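Local coordinates for protein Phi class glutathione transferase GSTF1 (PDB 4RI6) that probably conjugates glutathione to electrophilic compounds with release of a halide, as a detoxifying Phi class glutathione transferase, at residues A[5-10]-A[30-35]; A[139-144]-A[183-188]; A[16-21]-A[166-171]. All coordinates share one frame; numbering follows the deposited sequence.

Interaction 1 (A[5-10]-A[30-35]); sequences VTIYGP and FHLIPI. Unlike the reference sequence in segment 30-35: Ile33 (reference Val).
Phe30 lies beside Val5 at the start of a parallel strand pair, its CB 3.6 Å from Val5 CG2, while its ring turns away toward Leu20 and Leu23 of helix 14-25. Strands 5-8 and 30-33 are the two strands of the beta-alpha-beta unit that opens the thioredoxin-like domain, with helix 14-25 as the crossover. His31 bonds twice through its backbone: its N donates to Val5 O, and its O accepts from Ile7 N at 2.9 Å. Leu32 falls on the face of Val5 and Ile7, where Met211 of helix 203-214 touches it. With CG anti to the backbone N (chi1 -173°), its CD1 reaches Ile7 CG2 at 3.7 Å and also rests against Gly9 O. Ile33, which replaces the reference valine, turns to the other face. Its N meets Ile7 O at 2.7 Å in a nearly straight bond, and its O accepts from Gly9 N, extending the pairing past Tyr8. The added methyl, CD1, lies over one face of the Tyr8 ring, 4.1 Å from the centroid in a CH-pi contact, and presses within 3.4 Å of Thr6 CG2, a tight carbon pair. Beyond Pro34, Ile35 brings CG1 to 3.7 Å from Gly9 N and sets CD1 at the edge of the Tyr8 ring, while Pro10 CD lies 3.3 Å from Ile35 O. Four backbone hydrogen bonds thus fix the register, and apolar carbons pack around them with no charged pair across the strands.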
# COMPACT_ATOMS: atom_id res chain seq x y z
N VAL A 5 21.56 5.93 -9.92
CA VAL A 5 20.17 6.29 -10.06
C VAL A 5 19.98 7.66 -9.45
O VAL A 5 20.81 8.11 -8.69
CB VAL A 5 19.23 5.29 -9.40
CG1 VAL A 5 19.54 3.88 -9.90
CG2 VAL A 5 19.30 5.38 -7.87
N THR A 6 18.89 8.32 -9.83
CA THR A 6 18.56 9.65 -9.37
C THR A 6 17.33 9.60 -8.46
O THR A 6 16.30 9.06 -8.84
CB THR A 6 18.28 10.57 -10.56
OG1 THR A 6 19.43 10.61 -11.42
CG2 THR A 6 17.92 11.97 -10.10
N ILE A 7 17.45 10.18 -7.27
CA ILE A 7 16.34 10.25 -6.31
C ILE A 7 16.03 11.71 -6.03
O ILE A 7 16.95 12.50 -5.83
CB ILE A 7 16.69 9.54 -4.98
CG1 ILE A 7 17.21 8.13 -5.25
CG2 ILE A 7 15.50 9.55 -4.04
CD1 ILE A 7 16.22 7.21 -5.87
N TYR A 8 14.75 12.05 -5.98
CA TYR A 8 14.29 13.41 -5.70
C TYR A 8 13.68 13.52 -4.32
O TYR A 8 12.75 12.76 -3.99
CB TYR A 8 13.24 13.87 -6.72
CG TYR A 8 13.74 14.06 -8.12
CD1 TYR A 8 13.98 12.98 -8.95
CD2 TYR A 8 13.98 15.33 -8.61
CE1 TYR A 8 14.44 13.17 -10.24
CE2 TYR A 8 14.43 15.53 -9.89
CZ TYR A 8 14.67 14.45 -10.70
OH TYR A 8 15.13 14.65 -11.98
N GLY A 9 14.16 14.47 -3.53
CA GLY A 9 13.54 14.79 -2.26
C GLY A 9 14.52 14.91 -1.10
O GLY A 9 15.67 14.50 -1.22
N PRO A 10 14.06 15.45 0.04
CA PRO A 10 14.92 15.64 1.22
C PRO A 10 14.98 14.42 2.12
O PRO A 10 13.98 13.74 2.30
CB PRO A 10 14.25 16.79 1.94
CG PRO A 10 12.79 16.58 1.66
CD PRO A 10 12.70 15.97 0.27
N PHE A 30 23.67 6.24 -5.78
CA PHE A 30 22.59 7.13 -6.15
C PHE A 30 23.05 8.57 -6.05
O PHE A 30 24.05 8.89 -5.41
CB PHE A 30 21.35 6.90 -5.27
CG PHE A 30 21.59 7.17 -3.81
CD1 PHE A 30 21.43 8.45 -3.31
CD2 PHE A 30 21.96 6.16 -2.96
CE1 PHE A 30 21.66 8.72 -1.97
CE2 PHE A 30 22.19 6.41 -1.63
CZ PHE A 30 22.03 7.70 -1.13
N HIS A 31 22.31 9.44 -6.74
CA HIS A 31 22.47 10.87 -6.65
C HIS A 31 21.16 11.44 -6.14
O HIS A 31 20.10 11.16 -6.70
CB HIS A 31 22.84 11.46 -8.01
CG HIS A 31 22.86 12.96 -8.05
ND1 HIS A 31 23.71 13.71 -7.27
CD2 HIS A 31 22.14 13.84 -8.78
CE1 HIS A 31 23.51 15.00 -7.52
NE2 HIS A 31 22.57 15.10 -8.43
N LEU A 32 21.22 12.23 -5.09
CA LEU A 32 20.04 12.77 -4.43
C LEU A 32 19.84 14.23 -4.77
O LEU A 32 20.72 15.08 -4.47
CB LEU A 32 20.14 12.59 -2.91
CG LEU A 32 18.91 12.95 -2.07
CD1 LEU A 32 17.69 12.06 -2.36
CD2 LEU A 32 19.28 12.91 -0.59
N ILE A 33 18.70 14.52 -5.39
CA ILE A 33 18.35 15.87 -5.81
C ILE A 33 17.42 16.51 -4.79
O ILE A 33 16.31 16.02 -4.55
CB ILE A 33 17.68 15.87 -7.21
CG1 ILE A 33 18.71 15.55 -8.29
CG2 ILE A 33 17.06 17.24 -7.53
CD1 ILE A 33 18.11 15.33 -9.66
N PRO A 34 17.85 17.63 -4.20
CA PRO A 34 17.05 18.24 -3.12
C PRO A 34 15.74 18.84 -3.60
O PRO A 34 15.67 19.42 -4.69
CB PRO A 34 17.98 19.33 -2.58
CG PRO A 34 18.77 19.74 -3.77
CD PRO A 34 19.01 18.47 -4.55
N ILE A 35 14.71 18.66 -2.79
CA ILE A 35 13.41 19.32 -2.95
C ILE A 35 12.97 19.89 -1.60
O ILE A 35 12.73 19.11 -0.66
CB ILE A 35 12.32 18.33 -3.46
CG1 ILE A 35 12.73 17.62 -4.75
CG2 ILE A 35 11.00 19.04 -3.62
CD1 ILE A 35 12.70 18.48 -6.00

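Interaction 2 (A[139-144]-A[183-188]); sequences KLAKVL and GYLFTS
Leu185 packs against Leu140, Ala141 and Leu144 where the short helix 184-187 meets helix 130-150, within the all-helical C-terminal domain of the glutathione transferase fold. Its side chain can be followed outward. CB stands 3.9 Å from Leu144 CD1, a methyl that also lies against Leu185 O. From there CG leaves anti to the carbonyl carbon (chi1 -71°), carrying the fork toward helix 130-150, where the two methyls part. CD1 meets Leu140 CD2 at 3.8 Å, whereas CD2 rests on the small Ala141, 3.9 Å from its CB. Leu185 thus inserts its branched end among residues on successive turns of the longer helix, and Val137 of the same helix touches it as well.

Phe186 adds an aromatic surface next to it. No hydrogen bond joins the two segments, and the contact is held by apolar surfaces alone. Leu185 O, beside the leucine methyl, instead accepts a hydrogen bond from Arg189 NH1. Around the Phe186 ring, Phe110 of helix 93-122 and Leu176 of helix 164-179 continue the core, and both also touch Leu140. Leu140 CD2 approaches the ring obliquely, 4.5 Å from Phe186 CE1. By contrast, Leu144 CD1 sits almost squarely over the middle of the ring, 4.0 Å from the Phe186 centroid and only 5° off the normal, a CH-pi contact.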
# COMPACT_ATOMS: atom_id res chain seq x y z
N LYS A 139 -5.15 3.76 17.82
CA LYS A 139 -5.07 2.90 16.63
C LYS A 139 -3.71 2.23 16.51
O LYS A 139 -3.60 1.05 16.23
CB LYS A 139 -5.34 3.70 15.36
CG LYS A 139 -6.79 3.99 15.12
CD LYS A 139 -6.94 4.70 13.79
CE LYS A 139 -8.39 5.01 13.46
NZ LYS A 139 -8.47 5.79 12.19
N LEU A 140 -2.65 2.99 16.72
CA LEU A 140 -1.33 2.45 16.53
C LEU A 140 -1.02 1.44 17.64
O LEU A 140 -0.37 0.42 17.41
CB LEU A 140 -0.30 3.58 16.50
CG LEU A 140 1.16 3.16 16.28
CD1 LEU A 140 1.34 2.28 15.04
CD2 LEU A 140 2.05 4.40 16.19
N ALA A 141 -1.49 1.72 18.85
CA ALA A 141 -1.31 0.81 19.97
C ALA A 141 -1.92 -0.55 19.66
O ALA A 141 -1.32 -1.59 19.95
CB ALA A 141 -1.90 1.41 21.23
N LYS A 142 -3.11 -0.54 19.05
CA LYS A 142 -3.76 -1.79 18.66
C LYS A 142 -2.93 -2.56 17.62
O LYS A 142 -2.81 -3.78 17.71
CB LYS A 142 -5.17 -1.52 18.12
CG LYS A 142 -6.17 -1.09 19.22
CD LYS A 142 -6.79 -2.27 19.95
CE LYS A 142 -7.07 -1.93 21.42
NZ LYS A 142 -7.41 -3.11 22.28
N VAL A 143 -2.38 -1.86 16.63
CA VAL A 143 -1.50 -2.50 15.68
C VAL A 143 -0.28 -3.11 16.38
O VAL A 143 0.11 -4.25 16.11
CB VAL A 143 -1.02 -1.49 14.62
CG1 VAL A 143 -0.03 -2.10 13.68
CG2 VAL A 143 -2.21 -0.96 13.83
N LEU A 144 0.33 -2.35 17.27
CA LEU A 144 1.56 -2.81 17.92
C LEU A 144 1.30 -3.94 18.92
O LEU A 144 2.20 -4.74 19.18
CB LEU A 144 2.27 -1.64 18.59
CG LEU A 144 2.83 -0.61 17.59
CD1 LEU A 144 3.43 0.57 18.34
CD2 LEU A 144 3.87 -1.23 16.63
N GLY A 183 7.11 7.54 22.04
CA GLY A 183 8.02 6.41 21.92
C GLY A 183 7.63 5.23 22.78
O GLY A 183 7.95 4.10 22.42
N TYR A 184 6.92 5.49 23.88
CA TYR A 184 6.43 4.42 24.75
C TYR A 184 5.61 3.37 23.98
O TYR A 184 5.52 2.22 24.40
CB TYR A 184 5.56 4.99 25.89
CG TYR A 184 4.23 5.60 25.47
CD1 TYR A 184 3.08 4.82 25.36
CD2 TYR A 184 4.12 6.95 25.19
CE1 TYR A 184 1.87 5.38 24.97
CE2 TYR A 184 2.91 7.51 24.81
CZ TYR A 184 1.79 6.73 24.70
OH TYR A 184 0.58 7.28 24.32
N LEU A 185 5.00 3.76 22.87
CA LEU A 185 4.21 2.81 22.09
C LEU A 185 5.07 1.63 21.65
O LEU A 185 4.60 0.48 21.61
CB LEU A 185 3.59 3.49 20.86
CG LEU A 185 2.47 4.47 21.15
CD1 LEU A 185 2.18 5.30 19.93
CD2 LEU A 185 1.22 3.70 21.61
N PHE A 186 6.33 1.92 21.35
CA PHE A 186 7.29 0.91 20.94
C PHE A 186 8.07 0.35 22.13
O PHE A 186 8.23 -0.86 22.26
CB PHE A 186 8.26 1.51 19.91
CG PHE A 186 7.58 1.95 18.64
CD1 PHE A 186 6.94 3.18 18.55
CD2 PHE A 186 7.58 1.13 17.52
CE1 PHE A 186 6.31 3.57 17.36
CE2 PHE A 186 6.97 1.52 16.35
CZ PHE A 186 6.33 2.73 16.27
N THR A 187 8.52 1.23 23.02
CA THR A 187 9.47 0.81 24.04
C THR A 187 8.80 0.08 25.21
O THR A 187 9.48 -0.66 25.90
CB THR A 187 10.29 1.99 24.60
OG1 THR A 187 9.42 2.92 25.26
CG2 THR A 187 11.04 2.70 23.47
N SER A 188 7.48 0.26 25.40
CA SER A 188 6.75 -0.40 26.50
C SER A 188 6.30 -1.83 26.16
O SER A 188 5.80 -2.56 27.02
CB SER A 188 5.52 0.40 26.91
OG SER A 188 4.49 0.30 25.94

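Interaction 3 (A[16-21]-A[166-171]); sequences VSRVLA and DLSHLP
Arg18 grips Ser168 side-on with two nitrogens, tying helix 14-25 of the thioredoxin-like domain to helix 164-179 of the helical domain in the glutathione transferase fold. NH2 donates to the backbone Ser168 O at 3.0 Å, in the carbonyl plane and close to the guanidinium plane. NE donates to Ser168 OG at 2.9 Å in a more bent bond (139° at the hydrogen), with the hydroxyl tilted out of the guanidinium plane. An extended start, with CG anti to the backbone N, and a bend at chi3 (-66°) bring the head to the serine. Its third nitrogen, NH1, bonds OG of Ser69, a glutathione-pocket residue, while Ser168 OG is also bonded to Asp106 OD2, a carboxylate that probably polarises the hydroxyl. Replaced by a leucine, Arg18 would probably leave Ser168 O and Ser69 OG without these donors and remove this polar link between the domains. Farther out, Pro171 CG approaches the guanidinium obliquely and lies 4.1 Å from Arg18 CB. It also reaches toward Ser17 CB, whose own hydroxyl turns to Arg212 NH2. The axes of segments 16-21 and 166-171 run at 139° to each other and come within 8.6 Å, and Leu167 packs between them one turn before Pro171. Both its methyls lie against Ala21: CD1 meets Ala21 C, and CD2 stands 4.0 Å from Ala21 CB and 3.6 Å from Arg18 O.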
# COMPACT_ATOMS: atom_id res chain seq x y z
N VAL A 16 11.10 9.45 1.35
CA VAL A 16 12.47 9.49 0.81
C VAL A 16 13.40 8.56 1.62
O VAL A 16 14.20 7.82 1.06
CB VAL A 16 13.05 10.93 0.82
CG1 VAL A 16 14.53 10.93 0.39
CG2 VAL A 16 12.22 11.86 -0.09
N SER A 17 13.28 8.61 2.94
CA SER A 17 14.11 7.78 3.82
C SER A 17 13.95 6.29 3.55
O SER A 17 14.91 5.53 3.60
CB SER A 17 13.80 8.08 5.29
OG SER A 17 14.33 9.34 5.67
N ARG A 18 12.72 5.88 3.26
CA ARG A 18 12.43 4.51 2.90
C ARG A 18 13.24 4.11 1.67
O ARG A 18 13.85 3.05 1.62
CB ARG A 18 10.93 4.33 2.65
CG ARG A 18 10.54 2.93 2.22
CD ARG A 18 9.02 2.78 1.99
NE ARG A 18 8.36 2.94 3.27
CZ ARG A 18 7.73 4.02 3.69
NH1 ARG A 18 7.58 5.09 2.92
NH2 ARG A 18 7.24 4.02 4.92
N VAL A 19 13.26 4.98 0.67
CA VAL A 19 14.00 4.67 -0.54
C VAL A 19 15.51 4.66 -0.29
O VAL A 19 16.23 3.77 -0.77
CB VAL A 19 13.64 5.66 -1.67
CG1 VAL A 19 14.54 5.49 -2.87
CG2 VAL A 19 12.20 5.46 -2.09
N LEU A 20 16.01 5.64 0.47
CA LEU A 20 17.43 5.73 0.74
C LEU A 20 17.94 4.51 1.47
O LEU A 20 19.00 3.98 1.15
CB LEU A 20 17.76 6.99 1.55
CG LEU A 20 17.52 8.32 0.86
CD1 LEU A 20 17.87 9.47 1.78
CD2 LEU A 20 18.37 8.43 -0.40
N ALA A 21 17.18 4.06 2.46
CA ALA A 21 17.59 2.90 3.23
C ALA A 21 17.67 1.68 2.31
O ALA A 21 18.58 0.85 2.45
CB ALA A 21 16.64 2.66 4.38
N ASP A 166 10.30 -4.92 7.51
CA ASP A 166 10.83 -4.20 8.68
C ASP A 166 11.32 -2.82 8.28
O ASP A 166 11.01 -1.82 8.95
CB ASP A 166 11.94 -5.00 9.33
CG ASP A 166 11.55 -6.43 9.57
OD1 ASP A 166 10.75 -6.69 10.50
OD2 ASP A 166 12.04 -7.30 8.84
N LEU A 167 12.06 -2.77 7.18
CA LEU A 167 12.64 -1.52 6.69
C LEU A 167 11.56 -0.46 6.53
O LEU A 167 11.74 0.68 6.94
CB LEU A 167 13.39 -1.76 5.37
CG LEU A 167 14.19 -0.60 4.79
CD1 LEU A 167 15.24 -1.14 3.83
CD2 LEU A 167 13.29 0.43 4.08
N SER A 168 10.41 -0.87 6.00
CA SER A 168 9.39 0.09 5.68
C SER A 168 8.78 0.77 6.92
O SER A 168 8.20 1.87 6.79
CB SER A 168 8.30 -0.61 4.84
OG SER A 168 7.52 0.31 4.10
N HIS A 169 8.95 0.15 8.10
CA HIS A 169 8.49 0.72 9.37
C HIS A 169 9.46 1.73 9.99
O HIS A 169 9.09 2.48 10.88
CB HIS A 169 8.23 -0.38 10.40
CG HIS A 169 7.04 -1.22 10.11
ND1 HIS A 169 7.03 -2.20 9.13
CD2 HIS A 169 5.80 -1.21 10.65
CE1 HIS A 169 5.83 -2.75 9.09
NE2 HIS A 169 5.06 -2.17 9.99
N LEU A 170 10.70 1.74 9.51
CA LEU A 170 11.71 2.59 10.11
C LEU A 170 11.37 4.09 10.06
O LEU A 170 11.55 4.78 11.06
CB LEU A 170 13.08 2.34 9.45
CG LEU A 170 13.76 1.04 9.89
CD1 LEU A 170 14.93 0.67 8.98
CD2 LEU A 170 14.23 1.14 11.33
N PRO A 171 10.87 4.61 8.92
CA PRO A 171 10.76 6.09 8.89
C PRO A 171 9.76 6.67 9.90
O PRO A 171 10.11 7.61 10.62
CB PRO A 171 10.34 6.38 7.45
CG PRO A 171 10.92 5.23 6.67
CD PRO A 171 10.74 4.03 7.57

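Helix 14-25 joins interaction 1 to interaction 3: it is the crossover between strands 5-8 and 30-33, and its other side meets helix 164-179. The two contacts, with centres 15 Å apart, touch directly, Ile7 CD1 lying 3.8 Å from Val19 CG1 and Phe30 CE1 3.7 Å from Leu20 CD2. Interaction 2 sits across the chain's centre from interaction 1, 32 Å away between centres, but helix 164-179 precedes helix 184-187, and the nearest atoms of interactions 2 and 3 are about 6 Å apart, without touching. Bound glutathione is about 4 Å from the Arg18 side chain and about 7 Å from Pro10, whereas interaction 2 lies away from the known binding residues.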